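Local structure of Alpha/beta hydrolase fold-3 domain protein (Sulfolobus islandicus, 5LK6) at residues L237-E242 against S291-V296; E88-L93 against F276-P281. The protein probably hydrolyses carboxylic ester bonds as a thermostable esterase or lipase of the alpha/beta hydrolase fold. All blocks are in the same frame, centred on the assembly; numbering follows the deposited sequence.

How the contacts relate
Along the chain the segments alternate: 88-93, 237-242, 276-281 and 291-296, so the two contacts cross. Their centres are about 15 Å apart, yet they meet directly, Ile-293 CD1 of contact 1 lying 3.7 Å from Leu-277 CD2 of contact 2. Helix 285-302 links them: it supplies one side of contact 1, and its Ile-290 and Ala-289 pack against contact 2. Contact 1 lies on strand 236-241 of the central sheet; contact 2 joins helix 91-101 to the loop that leads into helix 285-302. The probable catalytic aspartate follows the strand and the probable histidine precedes the loop, which places one segment of each contact close in sequence to a probable catalytic residue.

Contact 1 of 2, residues L237-E242 against S291-V296; sequences LIITAE and SLIGSV
In both Ile-239 and Ile-293 the CG1 branch lies beside the backbone N and anti to the carbonyl carbon (chi1 -71° and -70°), and the extended second torsion carries each CD1 outward. The two side chains cross at about a right angle, Ile-239 CD1 lying 3.9 Å from Ile-293 CD1 and equally near Ile-293 CG1. Leu-237 meets the helix mainly through CD2, with Leu-237 CD1 also touching Leu-292 CD2 at 4.3 Å. With its CG anti to the backbone N, it places CD2 among three helical side chains: Leu-237 CD2 is 4.2 Å from Leu-292 CG, as close to Ile-293 CG1, and 4.4 Å from Val-296 CG2. Leu-292 and Val-296 are one helical turn apart, so the CD2 methyl sits between side chains of successive turns. All these pairs are apolar and all five residues buried, evidence for a purely hydrophobic interface of 208 Å². The strand and helix axes approach to 10.5 Å and run antiparallel at 177°, as expected of a helix laid along a sheet in an alpha/beta hydrolase. Ile-293 also touches Leu-277 and packs on Ile-174 and Ile-176 of the adjoining strand 173-176. On a flank of the helix turned away from the strand, Ser-291 and Ser-295 pack against the second subunit, and Leu-292 and Val-296 touch its Asp-288, so the helix also lines the subunit interface. Strand 236-241 lies between strands 173-176 and 264-269, and the alternating residues Ile-238 and Thr-240 face helix 247-259 on the other side of the sheet.

Contact 2 of 2, residues E88-L93 against F276-P281; sequences ESYDPL and FLSFFP
Tyr-90 OH is hydrogen-bonded to Asp-150 OD2 and meets Ser-278 OG at 3.7 Å, a distance that makes the serine a neighbour and not a second bonding partner. Asp-150 precedes the probable nucleophile of the GxSxG elbow, so the phenol ties this contact to the vicinity of the presumed active site. The apolar centre is Leu-93. Its CG stands anti to the backbone N (chi1 176°), and Leu-93 CD1 comes to 4.1 Å from Leu-277 CB and 3.9 Å from Leu-277 O, the two side chains meeting at a slant. Phe-280 meets the helix with the CE2-CZ side of its ring: Phe-280 CE2 lies 4.1 Å from Pro-92 O and is also close to Leu-93 CA, so the ring abuts the first turn of the helix. Its own loop also touches that ring, Pro-281 CD over one face and Leu-277 O in plane at the edge. Leu-93 and Phe-280 both rest on Ile-290 of helix 285-302, Leu-277 touches Ala-289 of the same helix, and Tyr-90 and Leu-93 reach Tyr-76 of strand 72-77.

Contact 1 of 2, residues L237-E242 against S291-V296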
ATOM      1  N   LEU A 237       8.368   5.985   3.785  1.00 19.24           N
ATOM      2  CA  LEU A 237       7.364   4.963   3.591  1.00 20.45           C
ATOM      3  C   LEU A 237       7.606   3.880   4.631  1.00 19.74           C
ATOM      4  O   LEU A 237       8.660   3.266   4.642  1.00 20.10           O
ATOM      5  CB  LEU A 237       7.456   4.350   2.205  1.00 20.29           C
ATOM      6  CG  LEU A 237       6.514   3.190   1.921  1.00 20.35           C
ATOM      7  CD1 LEU A 237       5.052   3.575   2.103  1.00 19.84           C
ATOM      8  CD2 LEU A 237       6.803   2.689   0.518  1.00 21.40           C
ATOM      9  N   ILE A 238       6.618   3.639   5.476  1.00 19.71           N
ATOM     10  CA  ILE A 238       6.710   2.591   6.485  1.00 20.85           C
ATOM     11  C   ILE A 238       5.644   1.538   6.185  1.00 19.29           C
ATOM     12  O   ILE A 238       4.493   1.884   6.044  1.00 18.51           O
ATOM     13  CB  ILE A 238       6.583   3.159   7.895  1.00 20.31           C
ATOM     14  CG1 ILE A 238       7.763   4.094   8.105  1.00 21.82           C
ATOM     15  CG2 ILE A 238       6.662   2.034   8.895  1.00 19.99           C
ATOM     16  CD1 ILE A 238       7.734   4.896   9.402  1.00 22.90           C
ATOM     17  N   ILE A 239       6.065   0.283   6.071  1.00 17.85           N
ATOM     18  CA  ILE A 239       5.180  -0.830   5.807  1.00 17.51           C
ATOM     19  C   ILE A 239       5.198  -1.709   7.016  1.00 17.73           C
ATOM     20  O   ILE A 239       6.249  -1.990   7.587  1.00 16.69           O
ATOM     21  CB  ILE A 239       5.652  -1.659   4.609  1.00 17.76           C
ATOM     22  CG1 ILE A 239       5.435  -0.880   3.346  1.00 18.07           C
ATOM     23  CG2 ILE A 239       4.953  -3.024   4.499  1.00 18.10           C
ATOM     24  CD1 ILE A 239       6.247  -1.462   2.208  1.00 20.01           C
ATOM     25  N   THR A 240       4.022  -2.238   7.348  1.00 19.24           N
ATOM     26  CA  THR A 240       3.813  -2.951   8.596  1.00 17.93           C
ATOM     27  C   THR A 240       2.950  -4.168   8.242  1.00 17.89           C
ATOM     28  O   THR A 240       2.234  -4.212   7.173  1.00 14.48           O
ATOM     29  CB  THR A 240       3.283  -1.856   9.539  1.00 19.66           C
ATOM     30  OG1 THR A 240       4.223  -1.565  10.635  1.00 20.82           O
ATOM     31  CG2 THR A 240       1.989  -2.058   9.968  1.00 19.00           C
ATOM     32  N   ALA A 241       3.098  -5.223   9.056  1.00 18.16           N
ATOM     33  CA  ALA A 241       2.246  -6.410   8.896  1.00 16.46           C
ATOM     34  C   ALA A 241       1.308  -6.556  10.082  1.00 17.18           C
ATOM     35  O   ALA A 241       1.673  -6.280  11.229  1.00 16.02           O
ATOM     36  CB  ALA A 241       3.053  -7.636   8.698  1.00 16.46           C
ATOM     37  N   GLU A 242       0.077  -7.001   9.788  1.00 18.14           N
ATOM     38  CA  GLU A 242      -0.963  -7.080  10.795  1.00 17.26           C
ATOM     39  C   GLU A 242      -0.632  -8.096  11.861  1.00 15.52           C
ATOM     40  O   GLU A 242      -0.779  -7.790  13.026  1.00 13.71           O
ATOM     41  CB  GLU A 242      -2.299  -7.400  10.174  1.00 18.27           C
ATOM     42  CG  GLU A 242      -3.404  -7.360  11.185  1.00 20.26           C
ATOM     43  CD  GLU A 242      -4.764  -7.758  10.671  1.00 22.17           C
ATOM     44  OE1 GLU A 242      -4.895  -8.179   9.495  1.00 24.23           O
ATOM     45  OE2 GLU A 242      -5.717  -7.605  11.472  1.00 25.10           O
ATOM     46  N   SER A 291       5.616  -3.549  -5.555  1.00 19.91           N
ATOM     47  CA  SER A 291       5.003  -2.545  -6.372  1.00 20.76           C
ATOM     48  C   SER A 291       4.855  -1.201  -5.667  1.00 21.27           C
ATOM     49  O   SER A 291       5.207  -0.170  -6.235  1.00 21.36           O
ATOM     50  CB  SER A 291       3.626  -3.013  -6.805  1.00 22.17           C
ATOM     51  OG  SER A 291       3.695  -4.001  -7.793  1.00 22.71           O
ATOM     52  N   LEU A 292       4.364  -1.189  -4.423  1.00 22.94           N
ATOM     53  CA  LEU A 292       4.255   0.094  -3.663  1.00 22.96           C
ATOM     54  C   LEU A 292       5.595   0.808  -3.553  1.00 21.55           C
ATOM     55  O   LEU A 292       5.701   1.983  -3.853  1.00 21.71           O
ATOM     56  CB  LEU A 292       3.654  -0.119  -2.276  1.00 23.86           C
ATOM     57  CG  LEU A 292       3.400   1.115  -1.396  1.00 24.53           C
ATOM     58  CD1 LEU A 292       2.440   2.050  -2.082  1.00 23.85           C
ATOM     59  CD2 LEU A 292       2.796   0.634  -0.109  1.00 25.11           C
ATOM     60  N   ILE A 293       6.601   0.037  -3.198  1.00 20.43           N
ATOM     61  CA  ILE A 293       7.932   0.522  -3.002  1.00 22.31           C
ATOM     62  C   ILE A 293       8.474   1.114  -4.302  1.00 22.27           C
ATOM     63  O   ILE A 293       9.005   2.243  -4.333  1.00 20.72           O
ATOM     64  CB  ILE A 293       8.847  -0.605  -2.445  1.00 23.12           C
ATOM     65  CG1 ILE A 293       8.438  -0.910  -1.001  1.00 24.18           C
ATOM     66  CG2 ILE A 293      10.320  -0.194  -2.469  1.00 23.21           C
ATOM     67  CD1 ILE A 293       8.993  -2.212  -0.462  1.00 24.94           C
ATOM     68  N   GLY A 294       8.344   0.351  -5.370  1.00 23.05           N
ATOM     69  CA  GLY A 294       8.842   0.793  -6.663  1.00 26.21           C
ATOM     70  C   GLY A 294       8.205   2.114  -7.151  1.00 26.85           C
ATOM     71  O   GLY A 294       8.896   3.062  -7.535  1.00 27.91           O
ATOM     72  N   SER A 295       6.892   2.180  -7.090  1.00 26.88           N
ATOM     73  CA  SER A 295       6.186   3.286  -7.676  1.00 29.99           C
ATOM     74  C   SER A 295       6.335   4.537  -6.766  1.00 29.81           C
ATOM     75  O   SER A 295       6.355   5.657  -7.259  1.00 33.46           O
ATOM     76  CB  SER A 295       4.723   2.889  -8.059  1.00 29.22           C
ATOM     77  OG  SER A 295       3.934   2.557  -6.930  1.00 30.39           O
ATOM     78  N   VAL A 296       6.483   4.361  -5.467  1.00 28.42           N
ATOM     79  CA  VAL A 296       6.821   5.498  -4.633  1.00 29.54           C
ATOM     80  C   VAL A 296       8.218   6.023  -4.998  1.00 30.44           C
ATOM     81  O   VAL A 296       8.394   7.216  -5.151  1.00 32.86           O
ATOM     82  CB  VAL A 296       6.671   5.150  -3.141  1.00 30.00           C
ATOM     83  CG1 VAL A 296       7.352   6.129  -2.220  1.00 30.63           C
ATOM     84  CG2 VAL A 296       5.220   5.106  -2.786  1.00 30.67           C
TER

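Contact 2 of 2, residues E88-L93 against F276-P281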
ATOM      1  N   GLU A  88      23.435 -12.538  -1.234  1.00 27.15           N
ATOM      2  CA  GLU A  88      23.054 -13.642  -2.107  1.00 28.87           C
ATOM      3  C   GLU A  88      21.608 -14.022  -1.836  1.00 26.82           C
ATOM      4  O   GLU A  88      20.793 -14.048  -2.755  1.00 27.69           O
ATOM      5  CB  GLU A  88      24.035 -14.842  -2.029  1.00 33.19           C
ATOM      6  CG  GLU A  88      25.344 -14.712  -2.851  1.00 41.86           C
ATOM      7  CD  GLU A  88      25.196 -14.804  -4.449  1.00 55.90           C
ATOM      8  OE1 GLU A  88      24.064 -14.687  -5.101  1.00 48.72           O
ATOM      9  OE2 GLU A  88      26.278 -14.971  -5.104  1.00 54.93           O
ATOM     10  N   SER A  89      21.268 -14.255  -0.575  1.00 25.72           N
ATOM     11  CA  SER A  89      19.891 -14.595  -0.187  1.00 24.17           C
ATOM     12  C   SER A  89      18.869 -13.504  -0.539  1.00 23.09           C
ATOM     13  O   SER A  89      17.730 -13.834  -0.817  1.00 23.83           O
ATOM     14  CB  SER A  89      19.785 -14.908   1.316  1.00 23.96           C
ATOM     15  OG  SER A  89      20.107 -13.796   2.177  1.00 24.32           O
ATOM     16  N   TYR A  90      19.278 -12.238  -0.549  1.00 21.44           N
ATOM     17  CA  TYR A  90      18.378 -11.123  -0.852  1.00 23.88           C
ATOM     18  C   TYR A  90      18.283 -10.737  -2.334  1.00 25.63           C
ATOM     19  O   TYR A  90      17.591  -9.757  -2.715  1.00 25.43           O
ATOM     20  CB  TYR A  90      18.724  -9.907   0.033  1.00 24.79           C
ATOM     21  CG  TYR A  90      17.895  -9.953   1.321  1.00 24.30           C
ATOM     22  CD1 TYR A  90      18.081 -10.965   2.263  1.00 23.45           C
ATOM     23  CD2 TYR A  90      16.898  -9.054   1.545  1.00 24.17           C
ATOM     24  CE1 TYR A  90      17.314 -11.028   3.399  1.00 22.87           C
ATOM     25  CE2 TYR A  90      16.128  -9.117   2.684  1.00 25.06           C
ATOM     26  CZ  TYR A  90      16.348 -10.109   3.602  1.00 23.34           C
ATOM     27  OH  TYR A  90      15.566 -10.138   4.714  1.00 22.69           O
ATOM     28  N   ASP A  91      18.935 -11.535  -3.171  1.00 25.60           N
ATOM     29  CA  ASP A  91      19.138 -11.182  -4.528  1.00 26.05           C
ATOM     30  C   ASP A  91      17.782 -11.185  -5.314  1.00 23.95           C
ATOM     31  O   ASP A  91      17.517 -10.248  -6.073  1.00 22.01           O
ATOM     32  CB  ASP A  91      20.236 -12.100  -5.124  1.00 29.63           C
ATOM     33  CG  ASP A  91      20.592 -11.757  -6.602  1.00 29.92           C
ATOM     34  OD1 ASP A  91      21.481 -10.880  -6.840  1.00 24.40           O
ATOM     35  OD2 ASP A  91      19.939 -12.404  -7.480  1.00 30.41           O
ATOM     36  N   PRO A  92      16.926 -12.202  -5.103  1.00 22.20           N
ATOM     37  CA  PRO A  92      15.607 -12.107  -5.713  1.00 24.15           C
ATOM     38  C   PRO A  92      14.777 -10.862  -5.339  1.00 26.07           C
ATOM     39  O   PRO A  92      14.169 -10.221  -6.211  1.00 27.88           O
ATOM     40  CB  PRO A  92      14.906 -13.383  -5.246  1.00 22.87           C
ATOM     41  CG  PRO A  92      16.007 -14.354  -5.066  1.00 21.67           C
ATOM     42  CD  PRO A  92      17.129 -13.522  -4.489  1.00 21.83           C
ATOM     43  N   LEU A  93      14.769 -10.502  -4.073  1.00 25.90           N
ATOM     44  CA  LEU A  93      14.025  -9.324  -3.679  1.00 25.56           C
ATOM     45  C   LEU A  93      14.634  -8.049  -4.264  1.00 24.53           C
ATOM     46  O   LEU A  93      13.904  -7.156  -4.682  1.00 26.03           O
ATOM     47  CB  LEU A  93      13.966  -9.255  -2.154  1.00 24.86           C
ATOM     48  CG  LEU A  93      13.310  -8.039  -1.521  1.00 25.45           C
ATOM     49  CD1 LEU A  93      11.871  -7.884  -1.944  1.00 24.43           C
ATOM     50  CD2 LEU A  93      13.412  -8.179  -0.011  1.00 28.09           C
ATOM     51  N   PHE A 276       7.143 -11.071   4.844  1.00 17.00           N
ATOM     52  CA  PHE A 276       6.396 -11.500   3.687  1.00 17.88           C
ATOM     53  C   PHE A 276       6.963 -11.072   2.301  1.00 20.07           C
ATOM     54  O   PHE A 276       6.703 -11.752   1.328  1.00 21.80           O
ATOM     55  CB  PHE A 276       4.869 -11.172   3.816  1.00 16.99           C
ATOM     56  CG  PHE A 276       4.491  -9.710   3.638  1.00 15.61           C
ATOM     57  CD1 PHE A 276       4.652  -8.791   4.661  1.00 14.76           C
ATOM     58  CD2 PHE A 276       3.884  -9.279   2.468  1.00 15.84           C
ATOM     59  CE1 PHE A 276       4.295  -7.477   4.508  1.00 14.74           C
ATOM     60  CE2 PHE A 276       3.526  -7.942   2.295  1.00 15.58           C
ATOM     61  CZ  PHE A 276       3.741  -7.035   3.325  1.00 15.37           C
ATOM     62  N   LEU A 277       7.712  -9.965   2.204  1.00 20.98           N
ATOM     63  CA  LEU A 277       8.350  -9.596   0.934  1.00 22.23           C
ATOM     64  C   LEU A 277       9.421 -10.623   0.483  1.00 22.86           C
ATOM     65  O   LEU A 277       9.603 -10.808  -0.702  1.00 20.27           O
ATOM     66  CB  LEU A 277       8.988  -8.197   0.976  1.00 21.60           C
ATOM     67  CG  LEU A 277       8.022  -7.028   0.765  1.00 21.93           C
ATOM     68  CD1 LEU A 277       7.145  -6.801   1.987  1.00 21.11           C
ATOM     69  CD2 LEU A 277       8.801  -5.760   0.395  1.00 23.19           C
ATOM     70  N   SER A 278      10.121 -11.266   1.430  1.00 22.56           N
ATOM     71  CA  SER A 278      11.143 -12.244   1.077  1.00 22.92           C
ATOM     72  C   SER A 278      10.492 -13.482   0.402  1.00 23.98           C
ATOM     73  O   SER A 278      11.164 -14.222  -0.343  1.00 23.45           O
ATOM     74  CB  SER A 278      11.995 -12.636   2.307  1.00 21.84           C
ATOM     75  OG  SER A 278      12.718 -11.550   2.869  1.00 20.00           O
ATOM     76  N   PHE A 279       9.187 -13.682   0.648  1.00 24.60           N
ATOM     77  CA  PHE A 279       8.461 -14.854   0.168  1.00 23.82           C
ATOM     78  C   PHE A 279       7.335 -14.450  -0.734  1.00 22.83           C
ATOM     79  O   PHE A 279       6.262 -15.094  -0.760  1.00 22.06           O
ATOM     80  CB  PHE A 279       7.987 -15.689   1.345  1.00 24.05           C
ATOM     81  CG  PHE A 279       9.043 -15.864   2.343  1.00 25.29           C
ATOM     82  CD1 PHE A 279      10.192 -16.491   1.997  1.00 26.45           C
ATOM     83  CD2 PHE A 279       8.954 -15.264   3.609  1.00 26.81           C
ATOM     84  CE1 PHE A 279      11.245 -16.588   2.927  1.00 29.09           C
ATOM     85  CE2 PHE A 279       9.981 -15.368   4.542  1.00 26.29           C
ATOM     86  CZ  PHE A 279      11.133 -16.034   4.198  1.00 26.48           C
ATOM     87  N   PHE A 280       7.624 -13.445  -1.556  1.00 22.70           N
ATOM     88  CA  PHE A 280       6.628 -12.925  -2.495  1.00 25.17           C
ATOM     89  C   PHE A 280       6.016 -13.949  -3.462  1.00 26.41           C
ATOM     90  O   PHE A 280       4.885 -13.767  -3.825  1.00 28.24           O
ATOM     91  CB  PHE A 280       7.128 -11.676  -3.242  1.00 25.63           C
ATOM     92  CG  PHE A 280       8.295 -11.920  -4.185  1.00 25.73           C
ATOM     93  CD1 PHE A 280       8.076 -12.391  -5.478  1.00 27.05           C
ATOM     94  CD2 PHE A 280       9.599 -11.609  -3.804  1.00 24.13           C
ATOM     95  CE1 PHE A 280       9.156 -12.587  -6.349  1.00 26.84           C
ATOM     96  CE2 PHE A 280      10.669 -11.799  -4.653  1.00 25.39           C
ATOM     97  CZ  PHE A 280      10.452 -12.298  -5.927  1.00 26.59           C
ATOM     98  N   PRO A 281       6.736 -15.031  -3.855  1.00 30.04           N
ATOM     99  CA  PRO A 281       6.062 -16.016  -4.715  1.00 30.85           C
ATOM    100  C   PRO A 281       4.965 -16.805  -4.037  1.00 30.74           C
ATOM    101  O   PRO A 281       4.025 -17.189  -4.689  1.00 33.69           O
ATOM    102  CB  PRO A 281       7.188 -16.965  -5.156  1.00 31.53           C
ATOM    103  CG  PRO A 281       8.449 -16.274  -4.839  1.00 30.20           C
ATOM    104  CD  PRO A 281       8.149 -15.404  -3.654  1.00 31.03           C
TER